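Local coordinates for protein Lysine/ornithine decarboxylase (Selenomonas ruminantium, PDB 5GJO) that decarboxylates L-lysine and L-ornithine with similar efficiency to give cadaverine and putrescine, working as a homodimer with pyridoxal 5'-phosphate as cofactor, at residues A26-Q36 with E58-S68; A132-V140 with F153-L164. The protein carries 2 engineered substitutions. One frame throughout, in Å; residues are numbered along the deposited sequence.

Interaction 1 of 2, residues A26-Q36 with E58-S68; sequences ASLDKVEENYQ and EILSLLAGLGS
With CG trans to the backbone N (chi1 -174°), the Tyr35 side chain reaches across to the end of helix 58-65, and Leu62, whose chi1 is 164°, sends its CD2 methyl back between Leu28 and Val31. The phenol ring packs against helix 58-65 and the turn after it from one side: Leu66 CB sits over that face, and Leu63 CD2 and Ser68 CB come in obliquely, 3.6 Å from Tyr35 CD1 and CE1 respectively. The turn is a Schellman motif, in which Gly67 takes positive phi and Ser68 N bonds back to Leu63 O. These are two outer helices of the PLP-binding TIM barrel, running in roughly the same direction with an angle of 40° between the axes of the short segments. Between them Leu62 CD2 lies 3.9 Å from Val31 CB, and Leu28 CD2 meets Ile59 CG1 at 3.8 Å. The extended Glu32 chain crosses Leu66 nearly at right angles, its carboxylate resting beside Leu66 CD2. No direct hydrogen bond joins the segments; instead one water in the plane of the phenol links Tyr35 OH to Leu66 O, and a second, 3.1 Å from Gln36 NE2, donates to that same Leu66 carbonyl.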
loop_
_atom_site.group_PDB
_atom_site.type_symbol
_atom_site.label_atom_id
_atom_site.label_comp_id
_atom_site.label_asym_id
_atom_site.label_seq_id
_atom_site.Cartn_x
_atom_site.Cartn_y
_atom_site.Cartn_z
ATOM N N ALA A 26 -16.140 12.347 4.620
ATOM C CA ALA A 26 -16.818 12.283 3.350
ATOM C C ALA A 26 -18.148 12.974 3.337
ATOM O O ALA A 26 -19.023 12.682 4.224
ATOM C CB ALA A 26 -17.042 10.847 2.936
ATOM N N SER A 27 -18.375 13.802 2.309
ATOM C CA SER A 27 -19.671 14.490 2.154
ATOM C C SER A 27 -20.536 13.786 1.104
ATOM O O SER A 27 -20.228 13.765 -0.078
ATOM C CB SER A 27 -19.485 15.948 1.799
ATOM O OG SER A 27 -20.703 16.536 1.284
ATOM N N LEU A 28 -21.591 13.151 1.576
ATOM C CA LEU A 28 -22.538 12.469 0.670
ATOM C C LEU A 28 -23.173 13.490 -0.238
ATOM O O LEU A 28 -23.459 13.204 -1.417
ATOM C CB LEU A 28 -23.593 11.743 1.486
ATOM C CG LEU A 28 -23.100 10.560 2.275
ATOM C CD1 LEU A 28 -24.243 9.898 3.055
ATOM C CD2 LEU A 28 -22.305 9.488 1.509
ATOM N N ASP A 29 -23.496 14.675 0.295
ATOM C CA ASP A 29 -24.117 15.704 -0.537
ATOM C C ASP A 29 -23.194 16.099 -1.706
ATOM O O ASP A 29 -23.676 16.332 -2.823
ATOM C CB ASP A 29 -24.504 16.950 0.210
ATOM C CG ASP A 29 -25.746 16.770 1.126
ATOM O OD1 ASP A 29 -26.286 15.642 1.246
ATOM O OD2 ASP A 29 -26.041 17.799 1.798
ATOM N N LYS A 30 -21.875 16.098 -1.470
ATOM C CA LYS A 30 -20.961 16.487 -2.559
ATOM C C LYS A 30 -20.867 15.297 -3.541
ATOM O O LYS A 30 -20.808 15.576 -4.784
ATOM C CB LYS A 30 -19.536 16.808 -2.065
ATOM C CG LYS A 30 -18.549 17.227 -3.164
ATOM C CD LYS A 30 -18.944 18.447 -3.998
ATOM C CE LYS A 30 -17.896 18.612 -5.079
ATOM N NZ LYS A 30 -18.394 19.434 -6.166
ATOM N N VAL A 31 -20.891 14.057 -3.056
ATOM C CA VAL A 31 -20.949 12.902 -4.009
ATOM C C VAL A 31 -22.194 13.025 -4.896
ATOM O O VAL A 31 -22.165 12.898 -6.124
ATOM C CB VAL A 31 -20.883 11.549 -3.319
ATOM C CG1 VAL A 31 -21.090 10.427 -4.317
ATOM C CG2 VAL A 31 -19.501 11.420 -2.618
ATOM N N GLU A 32 -23.326 13.335 -4.261
ATOM C CA GLU A 32 -24.542 13.509 -5.042
ATOM C C GLU A 32 -24.470 14.624 -6.038
ATOM O O GLU A 32 -24.932 14.429 -7.193
ATOM C CB GLU A 32 -25.749 13.634 -4.042
ATOM C CG GLU A 32 -27.076 13.916 -4.728
ATOM C CD GLU A 32 -28.306 13.752 -3.768
ATOM O OE1 GLU A 32 -28.149 13.530 -2.585
ATOM O OE2 GLU A 32 -29.436 14.010 -4.190
ATOM N N GLU A 33 -23.923 15.798 -5.642
ATOM C CA GLU A 33 -23.735 16.880 -6.529
ATOM C C GLU A 33 -22.871 16.483 -7.743
ATOM O O GLU A 33 -23.150 16.900 -8.921
ATOM C CB GLU A 33 -23.122 18.064 -5.816
ATOM C CG GLU A 33 -22.797 19.255 -6.659
ATOM C CD GLU A 33 -22.136 20.356 -5.791
ATOM O OE1 GLU A 33 -22.899 20.961 -5.029
ATOM O OE2 GLU A 33 -20.886 20.598 -5.868
ATOM N N ASN A 34 -21.793 15.744 -7.451
ATOM C CA ASN A 34 -20.950 15.254 -8.558
ATOM C C ASN A 34 -21.708 14.299 -9.518
ATOM O O ASN A 34 -21.526 14.380 -10.760
ATOM C CB ASN A 34 -19.701 14.541 -8.015
ATOM C CG ASN A 34 -18.723 15.503 -7.371
ATOM O OD1 ASN A 34 -18.746 16.713 -7.650
ATOM N ND2 ASN A 34 -17.752 14.943 -6.619
ATOM N N TYR A 35 -22.534 13.411 -8.987
ATOM C CA TYR A 35 -23.308 12.521 -9.811
ATOM C C TYR A 35 -24.261 13.351 -10.661
ATOM O O TYR A 35 -24.385 13.159 -11.863
ATOM C CB TYR A 35 -24.081 11.516 -8.917
ATOM C CG TYR A 35 -24.802 10.472 -9.694
ATOM C CD1 TYR A 35 -24.154 9.295 -10.100
ATOM C CD2 TYR A 35 -26.101 10.687 -10.109
ATOM C CE1 TYR A 35 -24.828 8.331 -10.808
ATOM C CE2 TYR A 35 -26.793 9.731 -10.838
ATOM C CZ TYR A 35 -26.158 8.558 -11.199
ATOM O OH TYR A 35 -26.794 7.554 -11.922
ATOM N N GLN A 36 -24.970 14.267 -10.051
ATOM C CA GLN A 36 -25.927 15.080 -10.821
ATOM C C GLN A 36 -25.285 15.959 -11.865
ATOM O O GLN A 36 -25.868 16.138 -12.922
ATOM C CB GLN A 36 -26.824 15.921 -9.913
ATOM C CG GLN A 36 -27.749 15.023 -9.068
ATOM C CD GLN A 36 -28.632 13.957 -9.836
ATOM O OE1 GLN A 36 -28.917 14.039 -11.062
ATOM N NE2 GLN A 36 -29.041 12.931 -9.098
ATOM N N GLU A 58 -21.495 3.862 2.691
ATOM C CA GLU A 58 -22.547 4.843 2.584
ATOM C C GLU A 58 -22.554 5.563 1.249
ATOM O O GLU A 58 -23.613 6.029 0.766
ATOM C CB GLU A 58 -22.471 5.899 3.689
ATOM C CG GLU A 58 -22.681 5.302 5.098
ATOM C CD GLU A 58 -21.442 4.647 5.707
ATOM O OE1 GLU A 58 -20.353 4.482 5.100
ATOM O OE2 GLU A 58 -21.537 4.236 6.884
ATOM N N ILE A 59 -21.376 5.671 0.641
ATOM C CA ILE A 59 -21.272 6.259 -0.720
ATOM C C ILE A 59 -21.931 5.364 -1.750
ATOM O O ILE A 59 -22.718 5.848 -2.598
ATOM C CB ILE A 59 -19.801 6.608 -1.067
ATOM C CG1 ILE A 59 -19.315 7.753 -0.138
ATOM C CG2 ILE A 59 -19.670 6.924 -2.572
ATOM C CD1 ILE A 59 -17.925 8.222 -0.406
ATOM N N LEU A 60 -21.655 4.070 -1.619
ATOM C CA LEU A 60 -22.217 3.085 -2.535
ATOM C C LEU A 60 -23.746 3.050 -2.408
ATOM O O LEU A 60 -24.441 3.037 -3.414
ATOM C CB LEU A 60 -21.654 1.706 -2.324
ATOM C CG LEU A 60 -20.120 1.658 -2.431
ATOM C CD1 LEU A 60 -19.637 0.258 -2.062
ATOM C CD2 LEU A 60 -19.616 2.057 -3.845
ATOM N N SER A 61 -24.250 3.104 -1.175
ATOM C CA SER A 61 -25.689 3.105 -1.004
ATOM C C SER A 61 -26.314 4.351 -1.546
ATOM O O SER A 61 -27.437 4.303 -2.118
ATOM C CB SER A 61 -26.035 2.867 0.509
ATOM O OG SER A 61 -25.529 1.640 0.963
ATOM N N LEU A 62 -25.699 5.521 -1.301
ATOM C CA LEU A 62 -26.161 6.727 -1.877
ATOM C C LEU A 62 -26.309 6.612 -3.425
ATOM O O LEU A 62 -27.383 6.948 -4.062
ATOM C CB LEU A 62 -25.246 7.915 -1.471
ATOM C CG LEU A 62 -25.430 9.160 -2.337
ATOM C CD1 LEU A 62 -26.767 9.784 -1.907
ATOM C CD2 LEU A 62 -24.320 10.190 -2.196
ATOM N N LEU A 63 -25.199 6.216 -4.067
ATOM C CA LEU A 63 -25.186 6.072 -5.470
ATOM C C LEU A 63 -26.210 5.058 -5.998
ATOM O O LEU A 63 -26.866 5.391 -7.012
ATOM C CB LEU A 63 -23.764 5.708 -6.026
ATOM C CG LEU A 63 -22.781 6.894 -5.884
ATOM C CD1 LEU A 63 -21.347 6.399 -6.029
ATOM C CD2 LEU A 63 -23.078 7.961 -6.906
ATOM N N ALA A 64 -26.341 3.894 -5.334
ATOM C CA ALA A 64 -27.365 2.922 -5.717
ATOM C C ALA A 64 -28.777 3.598 -5.710
ATOM O O ALA A 64 -29.573 3.465 -6.644
ATOM C CB ALA A 64 -27.331 1.709 -4.856
ATOM N N GLY A 65 -29.018 4.405 -4.696
ATOM C CA GLY A 65 -30.310 5.048 -4.526
ATOM C C GLY A 65 -30.535 6.139 -5.496
ATOM O O GLY A 65 -31.706 6.502 -5.754
ATOM N N LEU A 66 -29.485 6.718 -6.087
ATOM C CA LEU A 66 -29.635 7.626 -7.149
ATOM C C LEU A 66 -29.820 6.958 -8.546
ATOM O O LEU A 66 -30.031 7.649 -9.490
ATOM C CB LEU A 66 -28.458 8.611 -7.258
ATOM C CG LEU A 66 -28.189 9.534 -6.064
ATOM C CD1 LEU A 66 -26.769 10.062 -6.116
ATOM C CD2 LEU A 66 -29.220 10.671 -5.932
ATOM N N GLY A 67 -29.784 5.655 -8.613
ATOM C CA GLY A 67 -29.914 4.946 -9.858
ATOM C C GLY A 67 -28.587 4.570 -10.516
ATOM O O GLY A 67 -28.588 4.103 -11.662
ATOM N N SER A 68 -27.455 4.723 -9.835
ATOM C CA SER A 68 -26.158 4.422 -10.477
ATOM C C SER A 68 -26.042 2.955 -10.656
ATOM O O SER A 68 -26.493 2.181 -9.804
ATOM C CB SER A 68 -25.019 4.912 -9.560
ATOM O OG SER A 68 -23.721 4.757 -10.178
HETATM O O HOH W 1 -29.288 7.608 -12.142
HETATM O O HOH W 2 -30.681 10.354 -9.802
#

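Interaction 2 of 2, residues A132-V140 with F153-L164; sequences ADVLVRIAV and FGAPVEEALDLL
Strand 133-137 and helix 160-169 open one beta-alpha-beta unit of the PLP-binding TIM barrel, and the two meet where Val136 packs against the first turn of the helix. Val136 CG1 nestles 3.6 Å from Leu164 CG and also faces Ala160 CB, while CG2 touches Leu163 CD1 at 4.0 Å. Its chi1 of 61° sets CG1 between the backbone N and the carbonyl carbon, and the two methyls engage different leucines. Further along, Ile138 CG2 abuts Ala160 CB at 3.7 Å. Here the chain leading into the helix pairs with Arg137 to Ala139 through a single bridge, Ile138 with Ala155, bonded in the parallel pattern. Ala155 N donates to Arg137 O (2.8 Å) almost in line (175°); Ala139 N donates to Ala155 O (3.0 Å) from above the carbonyl plane. Gly154, at positive phi, brings its CA against Ala139 N and makes a CA-H...O contact to Arg137 O. A water bridges Ala139 O and Val157 N.

On the cofactor side, the extended Arg137 chain lays its guanidinium against Phe153, whose CB stands 3.3 Å above the plane, over its centre; guanidinium and ring planes differ by 16°. The polar end is held by a hydrogen bond from Arg137 NH2 to Leu149 O in the PLP pocket, and the side chain comes within about 4 Å of the cofactor. Phe153 packs on Cys324 of the second subunit, probably the proton donor, while Glu159 forms a salt bridge with Arg278 of that subunit. Strands 113-116 and 173-178 flank strand 133-137, with Phe116 and Ile177 adjoining Val136, and Val157 and Leu161 pack on helix 189-207.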
loop_
_atom_site.group_PDB
_atom_site.type_symbol
_atom_site.label_atom_id
_atom_site.label_comp_id
_atom_site.label_asym_id
_atom_site.label_seq_id
_atom_site.Cartn_x
_atom_site.Cartn_y
_atom_site.Cartn_z
ATOM N N ALA A 132 -23.194 -14.548 -21.359
ATOM C CA ALA A 132 -22.953 -13.156 -20.777
ATOM C C ALA A 132 -22.764 -12.145 -21.848
ATOM O O ALA A 132 -22.198 -12.473 -22.940
ATOM C CB ALA A 132 -21.728 -13.170 -19.848
ATOM N N ASP A 133 -23.220 -10.929 -21.613
ATOM C CA ASP A 133 -22.912 -9.824 -22.453
ATOM C C ASP A 133 -21.405 -9.473 -22.298
ATOM O O ASP A 133 -20.899 -9.324 -21.140
ATOM C CB ASP A 133 -23.772 -8.614 -22.065
ATOM C CG ASP A 133 -25.225 -8.859 -22.238
ATOM O OD1 ASP A 133 -25.551 -9.624 -23.170
ATOM O OD2 ASP A 133 -26.031 -8.314 -21.450
ATOM N N VAL A 134 -20.742 -9.300 -23.432
ATOM C CA VAL A 134 -19.328 -8.874 -23.430
ATOM C C VAL A 134 -19.087 -7.661 -24.286
ATOM O O VAL A 134 -19.684 -7.454 -25.358
ATOM C CB VAL A 134 -18.334 -10.000 -23.818
ATOM C CG1 VAL A 134 -18.441 -11.143 -22.894
ATOM C CG2 VAL A 134 -18.553 -10.442 -25.303
ATOM N N LEU A 135 -18.259 -6.727 -23.757
ATOM C CA LEU A 135 -17.765 -5.604 -24.500
ATOM C C LEU A 135 -16.257 -5.812 -24.650
ATOM O O LEU A 135 -15.523 -6.044 -23.688
ATOM C CB LEU A 135 -18.000 -4.264 -23.799
ATOM C CG LEU A 135 -19.457 -3.907 -23.467
ATOM C CD1 LEU A 135 -19.947 -4.815 -22.391
ATOM C CD2 LEU A 135 -19.460 -2.515 -22.850
ATOM N N VAL A 136 -15.769 -5.652 -25.875
ATOM C CA VAL A 136 -14.377 -5.820 -26.117
ATOM C C VAL A 136 -13.731 -4.442 -25.873
ATOM O O VAL A 136 -14.249 -3.454 -26.319
ATOM C CB VAL A 136 -14.032 -6.319 -27.540
ATOM C CG1 VAL A 136 -14.459 -5.396 -28.618
ATOM C CG2 VAL A 136 -12.525 -6.604 -27.649
ATOM N N ARG A 137 -12.601 -4.465 -25.163
ATOM C CA ARG A 137 -11.914 -3.203 -24.811
ATOM C C ARG A 137 -10.808 -3.005 -25.832
ATOM O O ARG A 137 -9.909 -3.898 -25.947
ATOM C CB ARG A 137 -11.251 -3.351 -23.471
ATOM C CG ARG A 137 -10.615 -2.032 -23.006
ATOM C CD ARG A 137 -10.183 -2.186 -21.574
ATOM N NE ARG A 137 -9.331 -1.102 -21.124
ATOM C CZ ARG A 137 -8.965 -0.972 -19.843
ATOM N NH1 ARG A 137 -9.528 -1.703 -18.879
ATOM N NH2 ARG A 137 -8.086 -0.001 -19.505
ATOM N N ILE A 138 -10.846 -1.880 -26.480
ATOM C CA ILE A 138 -9.819 -1.468 -27.444
ATOM C C ILE A 138 -8.787 -0.529 -26.799
ATOM O O ILE A 138 -9.126 0.312 -25.960
ATOM C CB ILE A 138 -10.409 -0.767 -28.690
ATOM C CG1 ILE A 138 -11.292 0.456 -28.375
ATOM C CG2 ILE A 138 -11.182 -1.793 -29.523
ATOM C CD1 ILE A 138 -11.722 1.294 -29.549
ATOM N N ALA A 139 -7.564 -0.674 -27.262
ATOM C CA ALA A 139 -6.471 0.190 -26.908
ATOM C C ALA A 139 -6.599 1.499 -27.685
ATOM O O ALA A 139 -6.719 1.501 -28.897
ATOM C CB ALA A 139 -5.135 -0.538 -27.161
ATOM N N VAL A 140 -6.558 2.612 -26.968
ATOM C CA VAL A 140 -6.697 3.933 -27.482
ATOM C C VAL A 140 -5.551 4.859 -27.054
ATOM O O VAL A 140 -4.787 4.537 -26.146
ATOM C CB VAL A 140 -8.081 4.499 -27.144
ATOM C CG1 VAL A 140 -9.151 3.598 -27.689
ATOM C CG2 VAL A 140 -8.238 4.772 -25.640
ATOM N N PHE A 153 -3.688 -3.083 -20.860
ATOM C CA PHE A 153 -5.098 -3.330 -21.250
ATOM C C PHE A 153 -5.351 -2.899 -22.659
ATOM O O PHE A 153 -4.654 -1.982 -23.176
ATOM C CB PHE A 153 -6.011 -2.494 -20.311
ATOM C CG PHE A 153 -5.640 -2.599 -18.848
ATOM C CD1 PHE A 153 -5.952 -3.713 -18.110
ATOM C CD2 PHE A 153 -4.866 -1.609 -18.228
ATOM C CE1 PHE A 153 -5.588 -3.796 -16.778
ATOM C CE2 PHE A 153 -4.445 -1.722 -16.886
ATOM C CZ PHE A 153 -4.871 -2.806 -16.169
ATOM N N GLY A 154 -6.358 -3.496 -23.299
ATOM C CA GLY A 154 -6.894 -2.971 -24.528
ATOM C C GLY A 154 -6.315 -3.839 -25.681
ATOM O O GLY A 154 -5.098 -4.100 -25.723
ATOM N N ALA A 155 -7.180 -4.339 -26.537
ATOM C CA ALA A 155 -6.761 -5.055 -27.767
ATOM C C ALA A 155 -6.459 -4.093 -28.863
ATOM O O ALA A 155 -7.092 -3.039 -28.989
ATOM C CB ALA A 155 -7.882 -5.961 -28.236
ATOM N N PRO A 156 -5.570 -4.467 -29.793
ATOM C CA PRO A 156 -5.449 -3.666 -31.002
ATOM C C PRO A 156 -6.777 -3.518 -31.715
ATOM O O PRO A 156 -7.590 -4.459 -31.712
ATOM C CB PRO A 156 -4.445 -4.429 -31.859
ATOM C CG PRO A 156 -3.692 -5.329 -30.911
ATOM C CD PRO A 156 -4.669 -5.619 -29.760
ATOM N N VAL A 157 -7.063 -2.351 -32.240
ATOM C CA VAL A 157 -8.400 -2.102 -32.825
ATOM C C VAL A 157 -8.665 -3.090 -33.973
ATOM O O VAL A 157 -9.774 -3.470 -34.149
ATOM C CB VAL A 157 -8.659 -0.653 -33.341
ATOM C CG1 VAL A 157 -8.423 0.365 -32.231
ATOM C CG2 VAL A 157 -7.820 -0.269 -34.483
ATOM N N GLU A 158 -7.636 -3.512 -34.678
ATOM C CA GLU A 158 -7.829 -4.422 -35.782
ATOM C C GLU A 158 -8.127 -5.875 -35.337
ATOM O O GLU A 158 -8.383 -6.706 -36.174
ATOM C CB GLU A 158 -6.694 -4.295 -36.797
ATOM C CG GLU A 158 -5.358 -4.812 -36.316
ATOM C CD GLU A 158 -4.511 -3.818 -35.527
ATOM O OE1 GLU A 158 -3.319 -4.147 -35.358
ATOM O OE2 GLU A 158 -4.988 -2.755 -35.076
ATOM N N GLU A 159 -8.038 -6.168 -34.038
ATOM C CA GLU A 159 -8.428 -7.468 -33.524
ATOM C C GLU A 159 -9.800 -7.435 -32.871
ATOM O O GLU A 159 -10.262 -8.462 -32.488
ATOM C CB GLU A 159 -7.355 -7.892 -32.525
ATOM C CG GLU A 159 -7.332 -9.275 -31.987
ATOM C CD GLU A 159 -6.155 -9.545 -31.013
ATOM O OE1 GLU A 159 -6.338 -10.502 -30.197
ATOM O OE2 GLU A 159 -5.072 -8.857 -31.132
ATOM N N ALA A 160 -10.365 -6.251 -32.658
ATOM C CA ALA A 160 -11.603 -6.088 -31.873
ATOM C C ALA A 160 -12.744 -6.932 -32.399
ATOM O O ALA A 160 -13.340 -7.679 -31.647
ATOM C CB ALA A 160 -11.977 -4.664 -31.795
ATOM N N LEU A 161 -13.019 -6.861 -33.701
ATOM C CA LEU A 161 -14.188 -7.560 -34.223
ATOM C C LEU A 161 -13.922 -9.050 -34.278
ATOM O O LEU A 161 -14.804 -9.854 -33.980
ATOM C CB LEU A 161 -14.603 -6.987 -35.555
ATOM C CG LEU A 161 -14.971 -5.509 -35.472
ATOM C CD1 LEU A 161 -15.313 -5.030 -36.851
ATOM C CD2 LEU A 161 -16.117 -5.314 -34.475
ATOM N N ASP A 162 -12.708 -9.447 -34.583
ATOM C CA ASP A 162 -12.331 -10.853 -34.419
ATOM C C ASP A 162 -12.515 -11.417 -33.022
ATOM O O ASP A 162 -12.922 -12.583 -32.834
ATOM C CB ASP A 162 -10.887 -11.119 -34.852
ATOM C CG ASP A 162 -10.647 -10.900 -36.366
ATOM O OD1 ASP A 162 -11.583 -11.053 -37.167
ATOM O OD2 ASP A 162 -9.505 -10.512 -36.727
ATOM N N LEU A 163 -12.186 -10.627 -31.981
ATOM C CA LEU A 163 -12.464 -11.052 -30.647
ATOM C C LEU A 163 -13.980 -11.181 -30.321
ATOM O O LEU A 163 -14.365 -12.152 -29.643
ATOM C CB LEU A 163 -11.764 -10.101 -29.613
ATOM C CG LEU A 163 -10.283 -10.339 -29.498
ATOM C CD1 LEU A 163 -9.649 -9.086 -28.833
ATOM C CD2 LEU A 163 -9.948 -11.578 -28.672
ATOM N N LEU A 164 -14.775 -10.219 -30.756
ATOM C CA LEU A 164 -16.192 -10.291 -30.547
ATOM C C LEU A 164 -16.773 -11.549 -31.287
ATOM O O LEU A 164 -17.606 -12.261 -30.745
ATOM C CB LEU A 164 -16.861 -9.064 -31.028
ATOM C CG LEU A 164 -16.707 -7.799 -30.137
ATOM C CD1 LEU A 164 -17.321 -6.586 -30.775
ATOM C CD2 LEU A 164 -17.330 -8.063 -28.756
HETATM O O HOH W 3 -5.431 0.036 -31.016
#

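In the fold
Both contacts belong to the PLP-binding barrel but lie in different parts of it, their centres 31 Å apart and their nearest atoms about 15 Å apart; they hold no element in common. Interaction 1 joins two helices on the outside of the barrel and is partly buried, with mainly apolar packing, to which Tyr35 and the aliphatic parts of polar side chains contribute, and only waters carrying its polar links across. Interaction 2 joins a barrel strand to its following helix, is more deeply buried, and adds direct backbone hydrogen bonds and a guanidinium packed against Phe153. The second subunit reaches interaction 2 but not 26-36 with 58-68, and the Arg137 side chain lies nearer the cofactor than Ser68, which is about 11 Å from it.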